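Local coordinates for FAD synthetase (Saccharomyces cerevisiae, PDB 2WSI), which catalyses the transfer of an adenylyl group from ATP to FMN, forming the flavin coenzyme FAD and releasing diphosphate, at residues Y11-S16 with W203-Y208; F113-N118 with P212-Y217; Y208-I213 with I252-K257. All coordinates share one frame; numbering follows the deposited sequence.

Contact 1 (Y11-S16 with W203-Y208)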
loop_
_atom_site.group_PDB
_atom_site.type_symbol
_atom_site.label_atom_id
_atom_site.label_comp_id
_atom_site.label_asym_id
_atom_site.label_seq_id
_atom_site.Cartn_x
_atom_site.Cartn_y
_atom_site.Cartn_z
ATOM N N TYR A 11 9.959 -4.139 10.018
ATOM C CA TYR A 11 10.814 -5.310 9.970
ATOM C C TYR A 11 10.293 -6.397 10.903
ATOM O O TYR A 11 10.254 -7.571 10.519
ATOM C CB TYR A 11 12.270 -4.960 10.319
ATOM C CG TYR A 11 13.127 -6.197 10.406
ATOM C CD1 TYR A 11 13.657 -6.784 9.246
ATOM C CD2 TYR A 11 13.389 -6.798 11.626
ATOM C CE1 TYR A 11 14.425 -7.964 9.310
ATOM C CE2 TYR A 11 14.170 -7.974 11.702
ATOM C CZ TYR A 11 14.684 -8.536 10.545
ATOM O OH TYR A 11 15.462 -9.671 10.618
ATOM N N GLU A 12 9.896 -6.016 12.122
ATOM C CA GLU A 12 9.391 -7.004 13.087
ATOM C C GLU A 12 8.085 -7.594 12.581
ATOM O O GLU A 12 7.832 -8.795 12.729
ATOM C CB GLU A 12 9.160 -6.372 14.478
ATOM C CG GLU A 12 10.439 -5.876 15.159
ATOM C CD GLU A 12 10.190 -5.310 16.561
ATOM O OE1 GLU A 12 9.017 -5.123 16.961
ATOM O OE2 GLU A 12 11.176 -5.051 17.281
ATOM N N ILE A 13 7.255 -6.753 11.978
ATOM C CA ILE A 13 5.945 -7.201 11.496
ATOM C C ILE A 13 6.125 -8.228 10.406
ATOM O O ILE A 13 5.470 -9.259 10.386
ATOM C CB ILE A 13 5.091 -6.005 11.008
ATOM C CG1 ILE A 13 4.594 -5.207 12.224
ATOM C CG2 ILE A 13 3.878 -6.473 10.189
ATOM C CD1 ILE A 13 3.899 -3.859 11.873
ATOM N N THR A 14 7.010 -7.929 9.480
ATOM C CA THR A 14 7.196 -8.769 8.327
ATOM C C THR A 14 7.857 -10.072 8.773
ATOM O O THR A 14 7.441 -11.156 8.392
ATOM C CB THR A 14 8.033 -8.015 7.278
ATOM O OG1 THR A 14 7.333 -6.796 6.939
ATOM C CG2 THR A 14 8.208 -8.860 6.022
ATOM N N ASN A 15 8.865 -9.950 9.624
ATOM C CA ASN A 15 9.538 -11.118 10.202
ATOM C C ASN A 15 8.543 -12.022 10.944
ATOM O O ASN A 15 8.535 -13.236 10.791
ATOM C CB ASN A 15 10.636 -10.655 11.164
ATOM C CG ASN A 15 11.667 -11.761 11.459
ATOM O OD1 ASN A 15 12.044 -12.527 10.580
ATOM N ND2 ASN A 15 12.132 -11.811 12.692
ATOM N N SER A 16 7.694 -11.403 11.744
ATOM C CA SER A 16 6.667 -12.112 12.463
ATOM C C SER A 16 5.712 -12.839 11.494
ATOM O O SER A 16 5.349 -14.003 11.717
ATOM C CB SER A 16 5.919 -11.132 13.362
ATOM O OG SER A 16 4.875 -11.778 14.049
ATOM N N TRP A 203 -4.877 -8.547 1.887
ATOM C CA TRP A 203 -5.646 -8.470 3.123
ATOM C C TRP A 203 -4.998 -9.282 4.250
ATOM O O TRP A 203 -4.999 -8.862 5.407
ATOM C CB TRP A 203 -7.071 -8.995 2.947
ATOM C CG TRP A 203 -7.998 -8.211 2.058
ATOM C CD1 TRP A 203 -8.764 -8.718 1.052
ATOM C CD2 TRP A 203 -8.305 -6.805 2.123
ATOM N NE1 TRP A 203 -9.520 -7.712 0.477
ATOM C CE2 TRP A 203 -9.260 -6.537 1.116
ATOM C CE3 TRP A 203 -7.878 -5.756 2.934
ATOM C CZ2 TRP A 203 -9.780 -5.255 0.896
ATOM C CZ3 TRP A 203 -8.404 -4.465 2.700
ATOM C CH2 TRP A 203 -9.322 -4.240 1.687
ATOM N N SER A 204 -4.484 -10.462 3.926
ATOM C CA SER A 204 -3.907 -11.301 4.964
ATOM C C SER A 204 -2.757 -10.561 5.638
ATOM O O SER A 204 -2.673 -10.543 6.860
ATOM C CB SER A 204 -3.384 -12.623 4.419
ATOM O OG SER A 204 -2.695 -13.302 5.446
ATOM N N PHE A 205 -1.867 -9.969 4.841
ATOM C CA PHE A 205 -0.732 -9.246 5.420
ATOM C C PHE A 205 -1.175 -7.957 6.128
ATOM O O PHE A 205 -0.747 -7.662 7.245
ATOM C CB PHE A 205 0.321 -8.943 4.347
ATOM C CG PHE A 205 1.560 -8.298 4.902
ATOM C CD1 PHE A 205 2.476 -9.042 5.626
ATOM C CD2 PHE A 205 1.780 -6.930 4.751
ATOM C CE1 PHE A 205 3.619 -8.463 6.156
ATOM C CE2 PHE A 205 2.918 -6.337 5.274
ATOM C CZ PHE A 205 3.850 -7.111 5.977
ATOM N N LEU A 206 -2.056 -7.188 5.503
ATOM C CA LEU A 206 -2.402 -5.873 6.060
ATOM C C LEU A 206 -3.192 -6.032 7.372
ATOM O O LEU A 206 -2.960 -5.314 8.320
ATOM C CB LEU A 206 -3.148 -5.038 5.015
ATOM C CG LEU A 206 -3.424 -3.574 5.364
ATOM C CD1 LEU A 206 -2.101 -2.879 5.729
ATOM C CD2 LEU A 206 -4.123 -2.891 4.210
ATOM N N LEU A 207 -4.080 -7.028 7.452
ATOM C CA LEU A 207 -4.816 -7.283 8.689
ATOM C C LEU A 207 -3.897 -7.838 9.761
ATOM O O LEU A 207 -3.965 -7.413 10.915
ATOM C CB LEU A 207 -5.978 -8.267 8.453
ATOM C CG LEU A 207 -7.147 -7.671 7.682
ATOM C CD1 LEU A 207 -8.184 -8.763 7.291
ATOM C CD2 LEU A 207 -7.805 -6.522 8.478
ATOM N N TYR A 208 -3.039 -8.794 9.398
ATOM C CA TYR A 208 -2.029 -9.261 10.355
ATOM C C TYR A 208 -1.149 -8.147 10.936
ATOM O O TYR A 208 -0.746 -8.228 12.112
ATOM C CB TYR A 208 -1.107 -10.313 9.753
ATOM C CG TYR A 208 -0.141 -10.856 10.814
ATOM C CD1 TYR A 208 -0.584 -11.773 11.762
ATOM C CD2 TYR A 208 1.186 -10.431 10.875
ATOM C CE1 TYR A 208 0.270 -12.275 12.753
ATOM C CE2 TYR A 208 2.069 -10.928 11.878
ATOM C CZ TYR A 208 1.583 -11.860 12.800
ATOM O OH TYR A 208 2.379 -12.388 13.784
#

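Contact 2 (F113-N118 with P212-Y217). With SO4 (sulfate ion), chain B.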
loop_
_atom_site.group_PDB
_atom_site.type_symbol
_atom_site.label_atom_id
_atom_site.label_comp_id
_atom_site.label_asym_id
_atom_site.label_seq_id
_atom_site.Cartn_x
_atom_site.Cartn_y
_atom_site.Cartn_z
ATOM N N PHE A 113 -10.985 11.628 -2.002
ATOM C CA PHE A 113 -11.793 11.566 -0.768
ATOM C C PHE A 113 -11.063 12.239 0.375
ATOM O O PHE A 113 -9.915 11.931 0.603
ATOM C CB PHE A 113 -12.024 10.130 -0.312
ATOM C CG PHE A 113 -12.982 9.363 -1.164
ATOM C CD1 PHE A 113 -14.353 9.468 -0.939
ATOM C CD2 PHE A 113 -12.513 8.500 -2.153
ATOM C CE1 PHE A 113 -15.260 8.758 -1.717
ATOM C CE2 PHE A 113 -13.412 7.772 -2.943
ATOM C CZ PHE A 113 -14.789 7.898 -2.715
ATOM N N PRO A 114 -11.749 13.104 1.141
ATOM C CA PRO A 114 -11.141 13.698 2.349
ATOM C C PRO A 114 -10.683 12.650 3.369
ATOM O O PRO A 114 -9.697 12.846 4.055
ATOM C CB PRO A 114 -12.269 14.537 2.955
ATOM C CG PRO A 114 -13.310 14.673 1.889
ATOM C CD PRO A 114 -13.121 13.583 0.887
ATOM N N THR A 115 -11.410 11.547 3.477
ATOM C CA THR A 115 -11.035 10.493 4.398
ATOM C C THR A 115 -9.641 9.962 4.043
ATOM O O THR A 115 -8.856 9.625 4.930
ATOM C CB THR A 115 -12.039 9.313 4.334
ATOM O OG1 THR A 115 -13.340 9.751 4.777
ATOM C CG2 THR A 115 -11.556 8.167 5.220
ATOM N N LEU A 116 -9.371 9.869 2.740
ATOM C CA LEU A 116 -8.100 9.335 2.234
ATOM C C LEU A 116 -7.005 10.386 2.413
ATOM O O LEU A 116 -5.914 10.070 2.838
ATOM C CB LEU A 116 -8.214 8.958 0.748
ATOM C CG LEU A 116 -6.927 8.335 0.202
ATOM C CD1 LEU A 116 -6.773 6.919 0.731
ATOM C CD2 LEU A 116 -6.861 8.363 -1.313
ATOM N N GLU A 117 -7.296 11.630 2.071
ATOM C CA GLU A 117 -6.332 12.712 2.313
ATOM C C GLU A 117 -5.897 12.721 3.774
ATOM O O GLU A 117 -4.705 12.823 4.091
ATOM C CB GLU A 117 -6.947 14.075 1.963
ATOM C CG GLU A 117 -6.930 14.413 0.473
ATOM C CD GLU A 117 -7.880 15.562 0.113
ATOM O OE1 GLU A 117 -8.708 15.925 0.986
ATOM O OE2 GLU A 117 -7.813 16.088 -1.037
ATOM N N ASN A 118 -6.856 12.599 4.672
ATOM C CA ASN A 118 -6.541 12.610 6.102
ATOM C C ASN A 118 -5.667 11.413 6.499
ATOM O O ASN A 118 -4.733 11.545 7.282
ATOM C CB ASN A 118 -7.812 12.638 6.949
ATOM C CG ASN A 118 -8.484 14.006 6.953
ATOM O OD1 ASN A 118 -7.841 15.023 6.730
ATOM N ND2 ASN A 118 -9.781 14.027 7.191
ATOM N N PRO A 212 -2.930 0.815 10.973
ATOM C CA PRO A 212 -4.209 1.447 10.652
ATOM C C PRO A 212 -4.412 1.434 9.144
ATOM O O PRO A 212 -3.471 1.631 8.411
ATOM C CB PRO A 212 -4.029 2.888 11.153
ATOM C CG PRO A 212 -2.524 3.122 11.170
ATOM C CD PRO A 212 -1.876 1.791 11.339
ATOM N N ILE A 213 -5.624 1.210 8.688
ATOM C CA ILE A 213 -5.884 1.158 7.255
ATOM C C ILE A 213 -7.014 2.131 6.913
ATOM O O ILE A 213 -7.841 2.463 7.760
ATOM C CB ILE A 213 -6.264 -0.259 6.787
ATOM C CG1 ILE A 213 -7.647 -0.646 7.294
ATOM C CG2 ILE A 213 -5.241 -1.277 7.256
ATOM C CD1 ILE A 213 -8.151 -1.949 6.674
ATOM N N CYS A 214 -7.034 2.587 5.674
ATOM C CA CYS A 214 -7.963 3.627 5.299
ATOM C C CYS A 214 -9.378 3.206 5.688
ATOM O O CYS A 214 -9.817 2.111 5.355
ATOM C CB CYS A 214 -7.894 3.900 3.793
ATOM S SG CYS A 214 -8.970 5.316 3.369
ATOM N N GLY A 215 -10.105 4.083 6.371
ATOM C CA GLY A 215 -11.423 3.720 6.873
ATOM C C GLY A 215 -12.415 3.408 5.755
ATOM O O GLY A 215 -13.388 2.713 5.996
ATOM N N LEU A 216 -12.179 3.898 4.538
ATOM C CA LEU A 216 -13.073 3.545 3.431
ATOM C C LEU A 216 -13.230 2.023 3.274
ATOM O O LEU A 216 -14.312 1.544 2.904
ATOM C CB LEU A 216 -12.591 4.150 2.108
ATOM C CG LEU A 216 -12.429 5.680 2.109
ATOM C CD1 LEU A 216 -12.031 6.156 0.724
ATOM C CD2 LEU A 216 -13.709 6.381 2.573
ATOM N N TYR A 217 -12.166 1.253 3.524
ATOM C CA TYR A 217 -12.273 -0.212 3.389
ATOM C C TYR A 217 -13.288 -0.783 4.397
ATOM O O TYR A 217 -13.998 -1.750 4.115
ATOM C CB TYR A 217 -10.889 -0.888 3.552
ATOM C CG TYR A 217 -9.927 -0.457 2.469
ATOM C CD1 TYR A 217 -10.215 -0.674 1.118
ATOM C CD2 TYR A 217 -8.737 0.204 2.789
ATOM C CE1 TYR A 217 -9.320 -0.262 0.119
ATOM C CE2 TYR A 217 -7.844 0.640 1.796
ATOM C CZ TYR A 217 -8.135 0.396 0.473
ATOM O OH TYR A 217 -7.254 0.858 -0.495
HETATM S S SO4 B . -6.546 0.340 -3.835
HETATM O O1 SO4 B . -6.944 1.048 -5.038
HETATM O O2 SO4 B . -5.511 1.123 -3.171
HETATM O O3 SO4 B . -7.714 0.215 -2.963
HETATM O O4 SO4 B . -5.938 -0.938 -4.186
#

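Contact 3 (Y208-I213 with I252-K257)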
loop_
_atom_site.group_PDB
_atom_site.type_symbol
_atom_site.label_atom_id
_atom_site.label_comp_id
_atom_site.label_asym_id
_atom_site.label_seq_id
_atom_site.Cartn_x
_atom_site.Cartn_y
_atom_site.Cartn_z
ATOM N N TYR A 208 -3.039 -8.794 9.398
ATOM C CA TYR A 208 -2.029 -9.261 10.355
ATOM C C TYR A 208 -1.149 -8.147 10.936
ATOM O O TYR A 208 -0.746 -8.228 12.112
ATOM C CB TYR A 208 -1.107 -10.313 9.753
ATOM C CG TYR A 208 -0.141 -10.856 10.814
ATOM C CD1 TYR A 208 -0.584 -11.773 11.762
ATOM C CD2 TYR A 208 1.186 -10.431 10.875
ATOM C CE1 TYR A 208 0.270 -12.275 12.753
ATOM C CE2 TYR A 208 2.069 -10.928 11.878
ATOM C CZ TYR A 208 1.583 -11.860 12.800
ATOM O OH TYR A 208 2.379 -12.388 13.784
ATOM N N SER A 209 -0.844 -7.120 10.143
ATOM C CA SER A 209 0.109 -6.085 10.592
ATOM C C SER A 209 -0.436 -5.292 11.770
ATOM O O SER A 209 0.335 -4.678 12.531
ATOM C CB SER A 209 0.464 -5.091 9.480
ATOM O OG SER A 209 -0.621 -4.220 9.178
ATOM N N ASN A 210 -1.764 -5.256 11.851
ATOM C CA ASN A 210 -2.504 -4.426 12.805
ATOM C C ASN A 210 -2.283 -2.942 12.593
ATOM O O ASN A 210 -2.704 -2.141 13.420
ATOM C CB ASN A 210 -2.163 -4.765 14.268
ATOM C CG ASN A 210 -3.292 -4.379 15.229
ATOM O OD1 ASN A 210 -4.472 -4.425 14.869
ATOM N ND2 ASN A 210 -2.932 -3.966 16.439
ATOM N N GLU A 211 -1.646 -2.574 11.487
ATOM C CA GLU A 211 -1.466 -1.145 11.152
ATOM C C GLU A 211 -2.810 -0.504 10.789
ATOM O O GLU A 211 -3.733 -1.189 10.356
ATOM C CB GLU A 211 -0.468 -1.001 9.992
ATOM C CG GLU A 211 0.975 -1.272 10.425
ATOM C CD GLU A 211 1.474 -0.156 11.351
ATOM O OE1 GLU A 211 1.670 0.980 10.866
ATOM O OE2 GLU A 211 1.628 -0.404 12.561
ATOM N N PRO A 212 -2.930 0.815 10.973
ATOM C CA PRO A 212 -4.209 1.447 10.652
ATOM C C PRO A 212 -4.412 1.434 9.144
ATOM O O PRO A 212 -3.471 1.631 8.411
ATOM C CB PRO A 212 -4.029 2.888 11.153
ATOM C CG PRO A 212 -2.524 3.122 11.170
ATOM C CD PRO A 212 -1.876 1.791 11.339
ATOM N N ILE A 213 -5.624 1.210 8.688
ATOM C CA ILE A 213 -5.884 1.158 7.255
ATOM C C ILE A 213 -7.014 2.131 6.913
ATOM O O ILE A 213 -7.841 2.463 7.760
ATOM C CB ILE A 213 -6.264 -0.259 6.787
ATOM C CG1 ILE A 213 -7.647 -0.646 7.294
ATOM C CG2 ILE A 213 -5.241 -1.277 7.256
ATOM C CD1 ILE A 213 -8.151 -1.949 6.674
ATOM N N ILE A 252 -7.276 -12.175 14.606
ATOM C CA ILE A 252 -7.247 -12.514 16.027
ATOM C C ILE A 252 -5.836 -12.478 16.565
ATOM O O ILE A 252 -5.613 -12.106 17.706
ATOM C CB ILE A 252 -7.806 -13.934 16.296
ATOM C CG1 ILE A 252 -9.298 -14.004 15.965
ATOM C CG2 ILE A 252 -7.553 -14.337 17.744
ATOM C CD1 ILE A 252 -10.121 -12.912 16.610
ATOM N N HIS A 253 -4.879 -12.874 15.741
ATOM C CA HIS A 253 -3.503 -13.007 16.196
ATOM C C HIS A 253 -2.610 -11.904 15.646
ATOM O O HIS A 253 -1.397 -12.081 15.585
ATOM C CB HIS A 253 -2.944 -14.354 15.762
ATOM C CG HIS A 253 -3.680 -15.520 16.338
ATOM N ND1 HIS A 253 -4.718 -16.143 15.677
ATOM C CD2 HIS A 253 -3.529 -16.175 17.512
ATOM C CE1 HIS A 253 -5.175 -17.135 16.423
ATOM N NE2 HIS A 253 -4.466 -17.180 17.538
ATOM N N ALA A 254 -3.216 -10.789 15.231
ATOM C CA ALA A 254 -2.484 -9.675 14.631
ATOM C C ALA A 254 -1.282 -9.230 15.473
ATOM O O ALA A 254 -1.329 -9.210 16.691
ATOM C CB ALA A 254 -3.433 -8.472 14.424
ATOM N N PHE A 255 -0.220 -8.822 14.796
ATOM C CA PHE A 255 0.992 -8.339 15.451
ATOM C C PHE A 255 0.741 -7.346 16.583
ATOM O O PHE A 255 0.122 -6.297 16.379
ATOM C CB PHE A 255 1.884 -7.670 14.406
ATOM C CG PHE A 255 3.192 -7.207 14.945
ATOM C CD1 PHE A 255 4.267 -8.076 15.008
ATOM C CD2 PHE A 255 3.344 -5.903 15.406
ATOM C CE1 PHE A 255 5.491 -7.649 15.502
ATOM C CE2 PHE A 255 4.563 -5.473 15.912
ATOM C CZ PHE A 255 5.642 -6.356 15.951
ATOM N N GLY A 256 1.267 -7.655 17.772
ATOM C CA GLY A 256 1.220 -6.727 18.897
ATOM C C GLY A 256 -0.144 -6.595 19.577
ATOM O O GLY A 256 -0.276 -6.012 20.659
ATOM N N LYS A 257 -1.172 -7.123 18.931
ATOM C CA LYS A 257 -2.488 -7.226 19.537
ATOM C C LYS A 257 -2.282 -8.296 20.597
ATOM O O LYS A 257 -2.739 -8.190 21.734
ATOM C CB LYS A 257 -3.498 -7.669 18.467
ATOM C CG LYS A 257 -4.960 -7.535 18.819
ATOM C CD LYS A 257 -5.855 -8.062 17.685
ATOM C CE LYS A 257 -6.086 -7.027 16.590
ATOM N NZ LYS A 257 -7.127 -7.458 15.587
HETATM O O HOH W 1 0.362 -3.514 16.820
#

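Contact 1 (Y11-S16 with W203-Y208)
Tyr-208 and Phe-205 both turn CG anti to the backbone N (chi1 -175° in each), which carries two rings, one helical turn apart, from helix 199-209 to Ser-16, Thr-14 and Ile-13 of helix 3-18. The result is a buried helix-helix packing in which aromatic side chains bridge the gap: the axes of the two short segments stay 10.7 Å apart at their closest, with their N-to-C directions at 127°. Such a spacing shows how large rings can join two helical segments whose axes lie this far apart.

The two rings are used differently. Phe-205 brings its far end against Thr-14, OG1 lying 3.6 Å from CZ, near the ring plane and at its edge, while CG2 of Ile-13 approaches the same CZ obliquely at 4.3 Å. The threonine hydroxyl is not spent on the ring, since OG1 is hydrogen-bonded to the carbonyl of Cys-10 in its own helix. Helix 25-45 flanks this pair through Ile-34, which touches both Thr-14 and Phe-205, and the ring of Tyr-17 meets both Phe-205 and Tyr-208 edge-to-face.

Tyr-208 adds a polar ending to the apolar packing. Its CE2 passes the carbonyl oxygen of Ile-13, and beyond it Ser-16 OG lies in the plane of the phenol ring, where it shares a short hydrogen bond of 2.6 Å with Tyr-208 OH.

Contact 2 (F113-N118 with P212-Y217)
Leu-216 reaches from the short helical turn 215-218 to the first turn of helix 114-126, meeting Phe-113 and Thr-115, and illustrates how one branched side chain can serve two unlike neighbours. Its CB sets CG anti to the carbonyl carbon (chi1 -57°), aiming the branch point at helix 114-126. CG comes within 4.1 Å of Thr-115 CG2, and there the chain forks. CD1 goes over one face of the Phe-113 ring, 3.7 Å above the plane and displaced toward the rim, a CH-pi contact 26° off the ring normal in which CD2 and CG of the phenylalanine are the nearest ring atoms. CD2 takes the other route and rests on Thr-115, 3.8 Å from CB and hardly farther from CG2.

The threonine thus offers carbon to the leucine, while its OG1 is hydrogen-bonded to Asp-276 and to the backbone N of Ser-273. Beside the fork, Cys-214 SG packs at 3.8 Å against CD1 of Leu-116. Cys-214 is also the N-cap of the short helix: its sulfur accepts a weak bond of 3.7 Å from Leu-216 N, which ties the start of the turn to the sulfur that faces Leu-116. One residue on, Tyr-217 OH donates a 2.6 Å hydrogen bond to O3 of a sulfate, probably from the crystallisation liquor, that is also held by Lys-64 NZ and Ile-224 N; the same hydroxyl is hydrogen-bonded to the backbone N of Lys-64.

Within the fold, helix 114-126 follows strand 102-106 of the central sheet, and the contact joins its N-terminal end to the segment after helix 199-209. Helix 274-279 adjoins the same end, Asp-276 and Arg-279 touching Phe-113.

Contact 3 (Y208-I213 with I252-K257)
The phenol ring of Tyr-208 has the backbone N of Phe-255 over the centre of one face, 4.0 Å above the plane, while the carbonyl oxygen of His-253 reaches its CE1 obliquely at 3.3 Å. Over the same face, Phe-255 CB lies 4.1 Å from Tyr-208 CE2. The N-H above the ring is directed at the tyrosine's own carbonyl: Phe-255 N donates to Tyr-208 O at 2.8 Å. An alanine at Tyr-208 could keep this backbone bond but would probably leave a gap beneath the 253-255 backbone and the hydroxyl of Ser-16 without its partner.

The principle illustrated is that a helix end can hold a loop through a carbonyl of its last turn. Asn-210, the first residue past helix 199-209, has positive phi; its CB lies 3.5 Å from Phe-255 O, and a water accepts a weak bond from Asn-210 ND2 and donates to that oxygen. Lys-257 crosses the asparagine at about a right angle, CE 3.5 Å from OD1, while its NZ is hydrogen-bonded to the carbonyls of Ile-251, Ser-264 and Ala-266. Ser-209 OG, also hydrogen-bonded to the carbonyl of Leu-206, accepts from Glu-211 N in an ST turn.

The loop following helix 248-252 is thereby fixed to the C-terminal end of helix 199-209, with Phe-255 resting on Glu-12 and Ile-13 of helix 3-18.

How the contacts relate
Tyr-208 belongs to both contact 1 and contact 3, whose centres are only about 7 Å apart: one residue of helix 199-209 thus meets helix 3-18 and the 252-257 loop. Those two partners also touch each other, Ile-13 CG1 lying 3.5 Å from Phe-255 CD2. Past the helix end the chain runs through 208-213 into contact 2, centred about 20 Å from contact 1 and 17 Å from contact 3; Leu-206 CG against Ile-213 CG2, at 3.5 Å, links its start back to the helix. Contact 2 lies close to the ligand, the Leu-116 side chain being about 7 Å from bound FAD, whereas the side chain of Phe-205 in contact 1 is about 14 Å away.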